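Local structure of aclacinomycin-N/aclacinomycin-A oxidase (Streptomyces galilaeus, 2IPI) at residues 147-152 / 351-356; 358-363 / 432-437; 381-386 / 445-450. The protein oxidises the terminal sugar of aclacinomycin antibiotics in two successive oxygen-dependent steps, using a flavin bound to the enzyme through two covalent links. All blocks are in the same frame, centred on the assembly; numbering follows the deposited sequence.

Contact 1: residues 147-152 / 351-356; sequences GVCPQV and NKFDTG. With FAD (flavin-adenine dinucleotide), chain F.
Phe353 lays its ring against Val148, Cys149 and Pro150, and each of the three meets it differently. Cys149 lies over one face: its CA sits 4.2 Å from the centroid of the Phe353 ring and 21° off the normal, a CH-pi contact displaced toward the rim. The sulfur follows, with Cys149 SG also 4.2 Å from the Phe353 ring centroid, a sulfur-aromatic contact. Val148 comes to the edge, where its CG1 stands 3.3 Å from Phe353 CZ near the ring plane; with CG1 anti to the backbone N (chi1 -165°), this methyl is the branch that reaches the ring, while CG2 lies nearer the flavin. Pro150 approaches obliquely, its CD 3.3 Å from Phe353 CE1.

The same loop holds the isoalloxazine. Cys149 SG is bonded to FAD C6 at 1.7 Å, and Val148 N donates an almost straight hydrogen bond (170°) to FAD O4 at 2.9 Å. Val152 adds CG2, 3.5 Å from FAD C6, and CG1 against the ribityl chain. Further out, a type I turn from Cys149 to Val152 shapes the loop, Tyr133 and Thr128 bind its carbonyl oxygens, and Gln151 hydrogen-bonds His89, the other residue of the bicovalent linkage.

The 6-S-cysteinyl bond ties the benzenoid end of the flavin to a loop of the FAD-binding region, while the thioether sulfur is packed against an aromatic face. The hydrogen bond at O4 reaches the pyrimidine end, and could favour electron density there as the flavin accepts hydride.

Contact 2: residues 358-363 / 432-437; sequences FDRTKS and AHDDAN. With AKY (methyl (2S,4R)-2-ethyl-2,5,7-trihydroxy-6,11-dioxo-4-{[2,3,6-trideoxy-4-O-{2,6-dideoxy-4-O-[(2S,6S)-6-methyl-5-oxotetrahydro-2h -pyran-2-yl]-alpha-D-lyxo-hexopyranosyl}-3-(dimethylamino)-D-ribo-hexopyranosyl]oxy}-1,2,3,4,6,11-hexahydrotetracene-1-c arboxylate), chain E.
The start of edge strand 360-368 meets the first turn of helix 434-448 through one ion pair, beside the pocket that holds the anthracycline product. Arg360 NH2 and Asp434 OD2 are 3.3 Å apart. Their flat groups are inclined by 45°, and the oxygen lies well out of the guanidinium plane, so the attraction rests on charge and no N-H is aimed at it. The arginine chain runs extended from CG to NE and crosses the aspartate at about a right angle, and Arg360 CD lies 3.5 Å from Asp434 OD1. That second oxygen has a firmer partner, since it accepts a hydrogen bond from Trp428 NE1.

On the helix side, His433 is the N-cap residue. Its carbonyl oxygen is gripped twice by Asn437, through the backbone N and through ND2, the ND2 donor standing above the carbonyl plane. Toward the ligand, the Phe358 ring lies face-on against the tetracycle, with AKY C17 3.3 Å from the Phe358 ring plane and over its centre. Thr361 CG2 is 3.9 Å from AKY C51, a methyl of the dimethylamino group of the amino sugar.

Asp359 and Arg360 both face Trp428 in a classic beta bulge at the border with strand 420-428. Helix 434-448 packs over this part of the antiparallel sheet, with Asn437 touching Trp428 and Lys362 reaching Leu438 and Ile441.

Contact 3: residues 381-386 / 445-450; sequences YRHLSA and YREIFA
Arg382 and Glu447 form a salt bridge, 3.2 Å from Arg382 NH1 to Glu447 OE2, whose hydrogen bond is weak, bent to 135° at the hydrogen, and whose acceptor is less surely placed. Guanidinium and carboxylate planes lie within 19° of each other, although the two side chains cross at about a right angle. A bend at chi3 (-33°) turns the arginine's end, while the glutamate chain is extended beyond CG. Thr379 OG1 is a further, weak partner of OE2.

Proximity is the second element. The side chains of His383 and Glu447 approach from opposite directions, but their modelled contact is too short and the setting of the imidazole too doubtful to define a bond. His383 also touches Glu443 and Ile444 along the facing helix.

Backbone distances are consistent with contact through long side chains: His383 CA and Glu447 CA, the nearest pair, are 9.7 Å apart. Beneath the polar layer, Tyr445 and Ile448 both touch Met424 of strand 420-428. The contact thus joins the last turns of two neighbouring helices, 374-385 and 434-448, by a surface ion pair away from the annotated sites.

From the flavin outward the three contacts run from the FAD-binding loop, past the anthracycline pocket, to the surface helices. Contacts 1 and 2 have centres about 19 Å apart and adjoin in sequence, 351-356 leading almost directly into 358-363; the bound product spans both, its sugars extending from the tetracycle at Phe358 toward the isoalloxazine carried by contact 1. Val148 lies about 6 Å, side chain to side chain, from the proton acceptor Tyr397, whereas the side chain of Arg360 is about 13 Å from the bound FAD. Contacts 2 and 3 share helix 434-448, one at its first turn and one at its last, with centres about 18 Å apart. Contact 3, about 27 Å between centres from contact 1, is remote from the pocket.

Contact 1: residues 147-152 / 351-356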
loop_
_atom_site.group_PDB
_atom_site.type_symbol
_atom_site.label_atom_id
_atom_site.label_comp_id
_atom_site.label_asym_id
_atom_site.label_seq_id
_atom_site.Cartn_x
_atom_site.Cartn_y
_atom_site.Cartn_z
ATOM N N GLY A 147 -5.662 3.253 -2.345
ATOM C CA GLY A 147 -5.203 2.191 -3.219
ATOM C C GLY A 147 -6.159 1.825 -4.346
ATOM O O GLY A 147 -7.243 2.399 -4.468
ATOM N N VAL A 148 -5.725 0.865 -5.152
ATOM C CA VAL A 148 -6.498 0.311 -6.248
ATOM C C VAL A 148 -7.398 -0.840 -5.829
ATOM O O VAL A 148 -8.576 -0.893 -6.208
ATOM C CB VAL A 148 -5.579 -0.223 -7.372
ATOM C CG1 VAL A 148 -6.390 -0.453 -8.634
ATOM C CG2 VAL A 148 -4.432 0.730 -7.630
ATOM N N CYS A 149 -6.908 -1.819 -5.074
ATOM C CA CYS A 149 -7.734 -3.034 -4.953
ATOM C C CYS A 149 -8.968 -2.838 -4.075
ATOM O O CYS A 149 -8.852 -2.388 -2.929
ATOM C CB CYS A 149 -6.856 -4.190 -4.459
ATOM S SG CYS A 149 -5.172 -4.222 -5.124
ATOM N N PRO A 150 -10.160 -3.153 -4.579
ATOM C CA PRO A 150 -11.411 -2.861 -3.869
ATOM C C PRO A 150 -11.618 -3.663 -2.586
ATOM O O PRO A 150 -12.345 -3.193 -1.695
ATOM C CB PRO A 150 -12.503 -3.271 -4.869
ATOM C CG PRO A 150 -11.822 -3.392 -6.190
ATOM C CD PRO A 150 -10.419 -3.828 -5.859
ATOM N N GLN A 151 -11.028 -4.844 -2.487
ATOM C CA GLN A 151 -11.138 -5.736 -1.347
ATOM C C GLN A 151 -10.092 -5.436 -0.277
ATOM O O GLN A 151 -10.059 -6.102 0.760
ATOM C CB GLN A 151 -10.992 -7.210 -1.759
ATOM C CG GLN A 151 -11.674 -8.186 -0.803
ATOM C CD GLN A 151 -10.930 -9.486 -0.585
ATOM O OE1 GLN A 151 -9.699 -9.532 -0.489
ATOM N NE2 GLN A 151 -11.651 -10.605 -0.491
ATOM N N VAL A 152 -9.220 -4.465 -0.514
ATOM C CA VAL A 152 -8.205 -4.089 0.469
ATOM C C VAL A 152 -8.849 -3.479 1.705
ATOM O O VAL A 152 -9.870 -2.782 1.635
ATOM C CB VAL A 152 -7.185 -3.100 -0.117
ATOM C CG1 VAL A 152 -6.270 -2.558 0.979
ATOM C CG2 VAL A 152 -6.322 -3.755 -1.189
ATOM N N ASN A 351 -13.372 -5.611 -9.885
ATOM C CA ASN A 351 -12.582 -6.655 -9.226
ATOM C C ASN A 351 -11.708 -7.376 -10.255
ATOM O O ASN A 351 -11.820 -8.585 -10.468
ATOM C CB ASN A 351 -13.471 -7.647 -8.490
ATOM C CG ASN A 351 -14.601 -8.250 -9.285
ATOM O OD1 ASN A 351 -15.494 -8.897 -8.731
ATOM N ND2 ASN A 351 -14.600 -8.065 -10.599
ATOM N N LYS A 352 -10.841 -6.611 -10.932
ATOM C CA LYS A 352 -9.916 -7.232 -11.872
ATOM C C LYS A 352 -8.599 -7.593 -11.192
ATOM O O LYS A 352 -7.519 -7.420 -11.751
ATOM C CB LYS A 352 -9.656 -6.303 -13.059
ATOM N N PHE A 353 -8.694 -8.102 -9.957
ATOM C CA PHE A 353 -7.525 -8.631 -9.258
ATOM C C PHE A 353 -7.797 -10.062 -8.788
ATOM O O PHE A 353 -7.448 -10.456 -7.687
ATOM C CB PHE A 353 -7.139 -7.743 -8.084
ATOM C CG PHE A 353 -7.278 -6.257 -8.382
ATOM C CD1 PHE A 353 -8.504 -5.617 -8.284
ATOM C CD2 PHE A 353 -6.165 -5.533 -8.769
ATOM C CE1 PHE A 353 -8.602 -4.266 -8.572
ATOM C CE2 PHE A 353 -6.267 -4.180 -9.039
ATOM C CZ PHE A 353 -7.486 -3.542 -8.937
ATOM N N ASP A 354 -8.440 -10.822 -9.672
ATOM C CA ASP A 354 -8.821 -12.207 -9.433
ATOM C C ASP A 354 -7.608 -13.074 -9.122
ATOM O O ASP A 354 -6.670 -13.148 -9.927
ATOM C CB ASP A 354 -9.559 -12.760 -10.659
ATOM C CG ASP A 354 -9.866 -14.239 -10.613
ATOM O OD1 ASP A 354 -11.064 -14.613 -10.648
ATOM O OD2 ASP A 354 -8.934 -15.072 -10.562
ATOM N N THR A 355 -7.629 -13.756 -7.977
ATOM C CA THR A 355 -6.503 -14.628 -7.622
ATOM C C THR A 355 -6.450 -15.881 -8.480
ATOM O O THR A 355 -5.377 -16.411 -8.777
ATOM C CB THR A 355 -6.569 -15.012 -6.133
ATOM O OG1 THR A 355 -5.247 -14.977 -5.587
ATOM C CG2 THR A 355 -7.103 -16.425 -5.970
ATOM N N GLY A 356 -7.598 -16.395 -8.924
ATOM C CA GLY A 356 -7.685 -17.557 -9.780
ATOM C C GLY A 356 -7.010 -18.799 -9.244
ATOM O O GLY A 356 -6.485 -19.608 -10.015
HETATM P PA FAD F . -4.472 -6.698 7.257
HETATM O O1A FAD F . -3.773 -7.912 7.095
HETATM O O2A FAD F . -5.688 -6.883 8.047
HETATM O O5B FAD F . -3.555 -5.598 7.908
HETATM C C5B FAD F . -2.290 -5.325 7.457
HETATM C C4B FAD F . -1.442 -4.740 8.583
HETATM O O4B FAD F . -2.183 -3.756 9.251
HETATM C C3B FAD F . -1.139 -5.796 9.663
HETATM O O3B FAD F . 0.032 -5.492 10.329
HETATM C C2B FAD F . -2.299 -5.641 10.631
HETATM O O2B FAD F . -2.059 -6.097 11.935
HETATM C C1B FAD F . -2.510 -4.146 10.537
HETATM N N9A FAD F . -3.856 -3.708 10.960
HETATM C C8A FAD F . -5.031 -4.165 10.508
HETATM N N7A FAD F . -6.030 -3.527 11.098
HETATM C C5A FAD F . -5.489 -2.667 11.961
HETATM C C6A FAD F . -6.038 -1.744 12.842
HETATM N N6A FAD F . -7.306 -1.589 12.853
HETATM N N1A FAD F . -5.240 -0.991 13.581
HETATM C C2A FAD F . -3.941 -1.122 13.447
HETATM N N3A FAD F . -3.382 -1.977 12.610
HETATM C C4A FAD F . -4.131 -2.753 11.887
HETATM N N1 FAD F . -1.352 -0.669 -1.141
HETATM C C2 FAD F . -1.237 0.595 -1.668
HETATM O O2 FAD F . -0.700 1.463 -1.130
HETATM N N3 FAD F . -1.794 0.831 -2.895
HETATM C C4 FAD F . -2.462 -0.152 -3.604
HETATM O O4 FAD F . -3.010 0.136 -4.629
HETATM C C4X FAD F . -2.587 -1.428 -3.049
HETATM N N5 FAD F . -3.209 -2.445 -3.711
HETATM C C5X FAD F . -3.390 -3.664 -3.144
HETATM C C6 FAD F . -4.113 -4.658 -3.806
HETATM C C7 FAD F . -4.233 -5.894 -3.242
HETATM C C7M FAD F . -5.114 -6.871 -3.950
HETATM C C8 FAD F . -3.726 -6.151 -1.964
HETATM C C8M FAD F . -4.141 -7.409 -1.235
HETATM C C9 FAD F . -3.036 -5.139 -1.336
HETATM C C9A FAD F . -2.821 -3.907 -1.902
HETATM N N10 FAD F . -2.104 -2.921 -1.252
HETATM C C10 FAD F . -2.025 -1.674 -1.798
HETATM C "C1'" FAD F . -1.040 -3.257 -0.259
HETATM C "C2'" FAD F . -1.492 -3.347 1.200
HETATM O "O2'" FAD F . -1.601 -4.608 1.774
HETATM C "C3'" FAD F . -2.754 -2.576 1.507
HETATM O "O3'" FAD F . -2.646 -1.235 1.142
HETATM C "C4'" FAD F . -3.032 -2.889 3.009
HETATM O "O4'" FAD F . -1.943 -3.282 3.742
HETATM C "C5'" FAD F . -4.109 -3.882 3.377
HETATM O "O5'" FAD F . -4.369 -3.832 4.740
HETATM P P FAD F . -5.444 -4.830 5.275
HETATM O O1P FAD F . -6.230 -4.230 6.292
HETATM O O2P FAD F . -6.194 -5.273 4.181
HETATM O O3P FAD F . -4.696 -6.123 5.794
#

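Contact 2: residues 358-363 / 432-437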
loop_
_atom_site.group_PDB
_atom_site.type_symbol
_atom_site.label_atom_id
_atom_site.label_comp_id
_atom_site.label_asym_id
_atom_site.label_seq_id
_atom_site.Cartn_x
_atom_site.Cartn_y
_atom_site.Cartn_z
ATOM N N PHE A 358 -4.268 -19.193 -7.664
ATOM C CA PHE A 358 -2.855 -18.949 -7.371
ATOM C C PHE A 358 -2.758 -17.965 -6.206
ATOM O O PHE A 358 -2.622 -16.769 -6.420
ATOM C CB PHE A 358 -2.102 -18.415 -8.578
ATOM C CG PHE A 358 -2.372 -19.154 -9.875
ATOM C CD1 PHE A 358 -1.631 -20.249 -10.260
ATOM C CD2 PHE A 358 -3.408 -18.720 -10.695
ATOM C CE1 PHE A 358 -1.881 -20.916 -11.445
ATOM C CE2 PHE A 358 -3.658 -19.359 -11.895
ATOM C CZ PHE A 358 -2.901 -20.453 -12.265
ATOM N N ASP A 359 -2.851 -18.506 -4.989
ATOM C CA ASP A 359 -3.019 -17.631 -3.833
ATOM C C ASP A 359 -1.719 -17.423 -3.053
ATOM O O ASP A 359 -1.728 -16.607 -2.122
ATOM C CB ASP A 359 -4.107 -18.163 -2.908
ATOM C CG ASP A 359 -3.745 -19.476 -2.244
ATOM O OD1 ASP A 359 -4.474 -19.908 -1.322
ATOM O OD2 ASP A 359 -2.752 -20.118 -2.643
ATOM N N ARG A 360 -0.655 -18.118 -3.435
ATOM C CA ARG A 360 0.617 -17.974 -2.741
ATOM C C ARG A 360 1.473 -16.890 -3.390
ATOM O O ARG A 360 1.655 -16.928 -4.611
ATOM C CB ARG A 360 1.385 -19.301 -2.718
ATOM C CG ARG A 360 0.692 -20.475 -2.061
ATOM C CD ARG A 360 1.742 -21.470 -1.552
ATOM N NE ARG A 360 1.245 -22.293 -0.463
ATOM C CZ ARG A 360 1.634 -22.385 0.792
ATOM N NH1 ARG A 360 1.006 -23.233 1.602
ATOM N NH2 ARG A 360 2.626 -21.670 1.293
ATOM N N THR A 361 1.993 -15.937 -2.621
ATOM C CA THR A 361 2.803 -14.857 -3.158
ATOM C C THR A 361 3.996 -14.477 -2.275
ATOM O O THR A 361 4.019 -14.655 -1.066
ATOM C CB THR A 361 2.000 -13.549 -3.364
ATOM O OG1 THR A 361 1.623 -13.058 -2.061
ATOM C CG2 THR A 361 0.719 -13.767 -4.142
ATOM N N LYS A 362 5.001 -13.919 -2.920
ATOM C CA LYS A 362 6.132 -13.244 -2.320
ATOM C C LYS A 362 6.417 -11.955 -3.064
ATOM O O LYS A 362 6.527 -11.987 -4.295
ATOM C CB LYS A 362 7.372 -14.151 -2.302
ATOM C CG LYS A 362 8.596 -13.562 -1.626
ATOM C CD LYS A 362 8.310 -12.712 -0.416
ATOM C CE LYS A 362 9.022 -13.044 0.878
ATOM N NZ LYS A 362 9.232 -11.802 1.693
ATOM N N SER A 363 6.524 -10.811 -2.376
ATOM C CA SER A 363 6.802 -9.584 -3.125
ATOM C C SER A 363 7.720 -8.617 -2.394
ATOM O O SER A 363 7.991 -8.717 -1.192
ATOM C CB SER A 363 5.499 -8.867 -3.511
ATOM O OG SER A 363 4.571 -8.910 -2.449
ATOM N N ALA A 432 4.599 -26.955 -2.855
ATOM C CA ALA A 432 5.757 -27.753 -3.244
ATOM C C ALA A 432 6.754 -26.927 -4.047
ATOM O O ALA A 432 7.946 -27.226 -4.083
ATOM C CB ALA A 432 5.315 -28.996 -4.008
ATOM N N HIS A 433 6.305 -25.864 -4.703
ATOM C CA HIS A 433 7.186 -24.990 -5.472
ATOM C C HIS A 433 7.542 -23.712 -4.728
ATOM O O HIS A 433 8.050 -22.771 -5.333
ATOM C CB HIS A 433 6.540 -24.604 -6.813
ATOM C CG HIS A 433 5.761 -25.687 -7.490
ATOM N ND1 HIS A 433 4.571 -25.447 -8.134
ATOM C CD2 HIS A 433 5.985 -27.017 -7.610
ATOM C CE1 HIS A 433 4.098 -26.574 -8.632
ATOM N NE2 HIS A 433 4.942 -27.545 -8.334
ATOM N N ASP A 434 7.299 -23.610 -3.432
ATOM C CA ASP A 434 7.687 -22.407 -2.693
ATOM C C ASP A 434 9.159 -22.062 -2.865
ATOM O O ASP A 434 9.613 -20.922 -2.968
ATOM C CB ASP A 434 7.398 -22.615 -1.199
ATOM C CG ASP A 434 5.939 -22.577 -0.822
ATOM O OD1 ASP A 434 5.057 -22.460 -1.708
ATOM O OD2 ASP A 434 5.650 -22.660 0.402
ATOM N N ASP A 435 9.979 -23.117 -2.887
ATOM C CA ASP A 435 11.421 -22.920 -3.003
ATOM C C ASP A 435 11.816 -22.322 -4.343
ATOM O O ASP A 435 12.639 -21.405 -4.421
ATOM C CB ASP A 435 12.149 -24.252 -2.767
ATOM C CG ASP A 435 12.140 -24.619 -1.286
ATOM O OD1 ASP A 435 12.351 -23.717 -0.449
ATOM O OD2 ASP A 435 11.911 -25.805 -0.974
ATOM N N ALA A 436 11.248 -22.824 -5.432
ATOM C CA ALA A 436 11.610 -22.300 -6.749
ATOM C C ALA A 436 11.119 -20.867 -6.884
ATOM O O ALA A 436 11.834 -19.978 -7.337
ATOM C CB ALA A 436 11.035 -23.182 -7.848
ATOM N N ASN A 437 9.869 -20.640 -6.463
ATOM C CA ASN A 437 9.336 -19.274 -6.537
ATOM C C ASN A 437 10.150 -18.314 -5.688
ATOM O O ASN A 437 10.611 -17.280 -6.187
ATOM C CB ASN A 437 7.858 -19.269 -6.133
ATOM C CG ASN A 437 6.944 -19.721 -7.254
ATOM O OD1 ASN A 437 6.658 -18.923 -8.155
ATOM N ND2 ASN A 437 6.477 -20.966 -7.179
HETATM O O15 AKY E . 0.696 -1.015 -5.035
HETATM C C42 AKY E . 0.090 -2.045 -5.382
HETATM C C40 AKY E . -0.832 -1.935 -6.620
HETATM C C38 AKY E . -1.438 -3.203 -7.065
HETATM C C39 AKY E . 0.439 -3.500 -4.863
HETATM C C41 AKY E . 1.570 -4.143 -4.534
HETATM O O14 AKY E . -0.558 -4.467 -5.102
HETATM C C37 AKY E . -0.971 -4.482 -6.462
HETATM O O13 AKY E . -1.921 -5.481 -6.736
HETATM C C35 AKY E . -1.405 -6.740 -7.053
HETATM C C34 AKY E . -1.534 -7.077 -8.542
HETATM C C36 AKY E . -1.469 -5.917 -9.376
HETATM O O11 AKY E . -2.766 -7.906 -8.902
HETATM C C33 AKY E . -1.955 -7.824 -6.143
HETATM O O12 AKY E . -1.818 -7.605 -4.646
HETATM C C32 AKY E . -3.180 -8.349 -6.562
HETATM C C31 AKY E . -3.085 -8.942 -7.835
HETATM O O7 AKY E . -2.198 -13.771 -12.086
HETATM C C7 AKY E . -3.140 -14.844 -12.024
HETATM C C8 AKY E . -4.426 -14.408 -12.610
HETATM C C9 AKY E . -4.376 -14.500 -14.114
HETATM O O9 AKY E . -3.216 -13.852 -14.506
HETATM C C13 AKY E . -5.627 -13.921 -14.668
HETATM C C14 AKY E . -5.606 -12.460 -14.212
HETATM C C20 AKY E . -2.531 -15.970 -12.796
HETATM C C19 AKY E . -3.035 -16.462 -14.003
HETATM C C10 AKY E . -4.371 -15.937 -14.468
HETATM C C11 AKY E . -2.437 -17.555 -14.630
HETATM C C18 AKY E . -1.336 -18.187 -14.053
HETATM C C17 AKY E . -0.821 -17.712 -12.839
HETATM C C6 AKY E . -1.422 -16.609 -12.243
HETATM O O6 AKY E . -0.954 -16.130 -11.071
HETATM C C12 AKY E . -0.781 -19.328 -14.675
HETATM O O3 AKY E . -1.216 -19.762 -15.763
HETATM C C15 AKY E . 0.293 -20.002 -14.042
HETATM C C1 AKY E . 0.796 -21.167 -14.618
HETATM C C2 AKY E . 1.818 -21.901 -14.013
HETATM C C3 AKY E . 2.340 -21.429 -12.809
HETATM C C16 AKY E . 0.811 -19.530 -12.816
HETATM C C5 AKY E . 0.255 -18.381 -12.211
HETATM O O5 AKY E . 0.609 -17.918 -11.109
HETATM C C4 AKY E . 1.848 -20.266 -12.222
HETATM O O4 AKY E . 2.395 -19.875 -11.042
HETATM O O18 AKY E . -2.170 -10.043 -7.952
HETATM C C45 AKY E . -1.922 -13.236 -10.784
HETATM C C43 AKY E . -5.439 -16.704 -13.693
HETATM O O16 AKY E . -5.250 -17.080 -12.531
HETATM O O17 AKY E . -6.630 -17.021 -14.279
HETATM C C44 AKY E . -6.751 -18.449 -14.273
HETATM O O19 AKY E . -3.080 -12.887 -10.066
HETATM C C47 AKY E . -0.908 -11.212 -9.660
HETATM N N11 AKY E . 0.195 -11.380 -8.697
HETATM C C52 AKY E . 1.311 -10.499 -8.747
HETATM C C51 AKY E . -0.121 -11.863 -7.395
HETATM C C46 AKY E . -1.005 -12.028 -10.943
HETATM C C48 AKY E . -2.294 -10.763 -9.193
HETATM C C49 AKY E . -3.186 -11.971 -8.962
HETATM C C50 AKY E . -3.455 -12.480 -7.542
#

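Contact 3: residues 381-386 / 445-450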
loop_
_atom_site.group_PDB
_atom_site.type_symbol
_atom_site.label_atom_id
_atom_site.label_comp_id
_atom_site.label_asym_id
_atom_site.label_seq_id
_atom_site.Cartn_x
_atom_site.Cartn_y
_atom_site.Cartn_z
ATOM N N TYR A 381 15.365 -7.306 -18.150
ATOM C CA TYR A 381 15.063 -8.084 -19.349
ATOM C C TYR A 381 15.490 -9.540 -19.207
ATOM O O TYR A 381 14.700 -10.445 -19.496
ATOM C CB TYR A 381 15.709 -7.457 -20.593
ATOM C CG TYR A 381 15.336 -8.179 -21.874
ATOM C CD1 TYR A 381 14.176 -7.815 -22.550
ATOM C CD2 TYR A 381 16.103 -9.196 -22.416
ATOM C CE1 TYR A 381 13.809 -8.454 -23.716
ATOM C CE2 TYR A 381 15.746 -9.838 -23.587
ATOM C CZ TYR A 381 14.592 -9.458 -24.236
ATOM O OH TYR A 381 14.206 -10.078 -25.402
ATOM N N ARG A 382 16.725 -9.823 -18.798
ATOM C CA ARG A 382 17.166 -11.223 -18.775
ATOM C C ARG A 382 16.312 -12.081 -17.857
ATOM O O ARG A 382 15.931 -13.219 -18.159
ATOM C CB ARG A 382 18.623 -11.325 -18.338
ATOM C CG ARG A 382 19.327 -12.615 -18.745
ATOM C CD ARG A 382 20.705 -12.648 -18.077
ATOM N NE ARG A 382 21.267 -11.296 -17.940
ATOM C CZ ARG A 382 21.632 -10.737 -16.800
ATOM N NH1 ARG A 382 21.494 -11.404 -15.669
ATOM N NH2 ARG A 382 22.130 -9.515 -16.718
ATOM N N HIS A 383 16.018 -11.550 -16.670
ATOM C CA HIS A 383 15.221 -12.348 -15.730
ATOM C C HIS A 383 13.772 -12.431 -16.158
ATOM O O HIS A 383 13.045 -13.375 -15.826
ATOM C CB HIS A 383 15.320 -11.742 -14.337
ATOM C CG HIS A 383 16.362 -12.429 -13.500
ATOM N ND1 HIS A 383 17.660 -11.981 -13.406
ATOM C CD2 HIS A 383 16.284 -13.535 -12.735
ATOM C CE1 HIS A 383 18.334 -12.785 -12.611
ATOM N NE2 HIS A 383 17.529 -13.739 -12.182
ATOM N N LEU A 384 13.318 -11.422 -16.918
ATOM C CA LEU A 384 11.904 -11.547 -17.306
ATOM C C LEU A 384 11.830 -12.434 -18.543
ATOM O O LEU A 384 10.927 -13.251 -18.657
ATOM C CB LEU A 384 11.270 -10.173 -17.488
ATOM C CG LEU A 384 10.913 -9.418 -16.195
ATOM C CD1 LEU A 384 10.627 -7.944 -16.452
ATOM C CD2 LEU A 384 9.736 -10.078 -15.496
ATOM N N SER A 385 12.776 -12.300 -19.461
ATOM C CA SER A 385 12.724 -13.053 -20.707
ATOM C C SER A 385 12.907 -14.557 -20.519
ATOM O O SER A 385 12.399 -15.355 -21.318
ATOM C CB SER A 385 13.779 -12.524 -21.684
ATOM O OG SER A 385 13.468 -13.021 -22.983
ATOM N N ALA A 386 13.622 -14.954 -19.477
ATOM C CA ALA A 386 13.961 -16.344 -19.218
ATOM C C ALA A 386 12.747 -17.246 -19.068
ATOM O O ALA A 386 11.687 -16.886 -18.572
ATOM C CB ALA A 386 14.843 -16.468 -17.973
ATOM N N TYR A 445 15.619 -9.133 -7.410
ATOM C CA TYR A 445 15.749 -7.987 -6.525
ATOM C C TYR A 445 17.200 -7.672 -6.162
ATOM O O TYR A 445 17.647 -6.538 -6.348
ATOM C CB TYR A 445 14.956 -8.244 -5.242
ATOM C CG TYR A 445 14.623 -6.997 -4.454
ATOM C CD1 TYR A 445 15.301 -6.678 -3.292
ATOM C CD2 TYR A 445 13.606 -6.150 -4.876
ATOM C CE1 TYR A 445 14.993 -5.534 -2.567
ATOM C CE2 TYR A 445 13.293 -5.012 -4.161
ATOM C CZ TYR A 445 13.985 -4.709 -3.012
ATOM O OH TYR A 445 13.662 -3.576 -2.305
ATOM N N ARG A 446 17.915 -8.662 -5.635
ATOM C CA ARG A 446 19.303 -8.475 -5.228
ATOM C C ARG A 446 20.166 -8.029 -6.404
ATOM O O ARG A 446 21.104 -7.241 -6.305
ATOM C CB ARG A 446 19.862 -9.764 -4.624
ATOM N N GLU A 447 19.837 -8.575 -7.572
ATOM C CA GLU A 447 20.629 -8.262 -8.765
ATOM C C GLU A 447 20.374 -6.850 -9.246
ATOM O O GLU A 447 21.327 -6.153 -9.630
ATOM C CB GLU A 447 20.296 -9.299 -9.833
ATOM C CG GLU A 447 21.435 -9.631 -10.783
ATOM C CD GLU A 447 20.892 -10.448 -11.948
ATOM O OE1 GLU A 447 20.766 -11.680 -11.774
ATOM O OE2 GLU A 447 20.591 -9.825 -12.988
ATOM N N ILE A 448 19.131 -6.337 -9.268
ATOM C CA ILE A 448 19.111 -4.933 -9.686
ATOM C C ILE A 448 19.533 -4.013 -8.543
ATOM O O ILE A 448 19.789 -2.826 -8.778
ATOM C CB ILE A 448 17.779 -4.434 -10.266
ATOM C CG1 ILE A 448 17.076 -3.423 -9.348
ATOM C CG2 ILE A 448 16.855 -5.570 -10.673
ATOM C CD1 ILE A 448 15.675 -3.855 -9.037
ATOM N N PHE A 449 19.624 -4.473 -7.294
ATOM C CA PHE A 449 20.054 -3.522 -6.259
ATOM C C PHE A 449 21.430 -3.918 -5.710
ATOM O O PHE A 449 21.865 -3.439 -4.665
ATOM C CB PHE A 449 19.029 -3.419 -5.131
ATOM C CG PHE A 449 17.797 -2.645 -5.598
ATOM C CD1 PHE A 449 17.931 -1.338 -6.026
ATOM C CD2 PHE A 449 16.551 -3.250 -5.602
ATOM C CE1 PHE A 449 16.831 -0.606 -6.454
ATOM C CE2 PHE A 449 15.439 -2.533 -6.025
ATOM C CZ PHE A 449 15.600 -1.229 -6.448
ATOM N N ALA A 450 22.043 -4.790 -6.492
ATOM C CA ALA A 450 23.329 -5.412 -6.252
ATOM C C ALA A 450 24.431 -4.414 -5.944
ATOM O O ALA A 450 25.323 -4.729 -5.149
ATOM C CB ALA A 450 23.717 -6.260 -7.462
#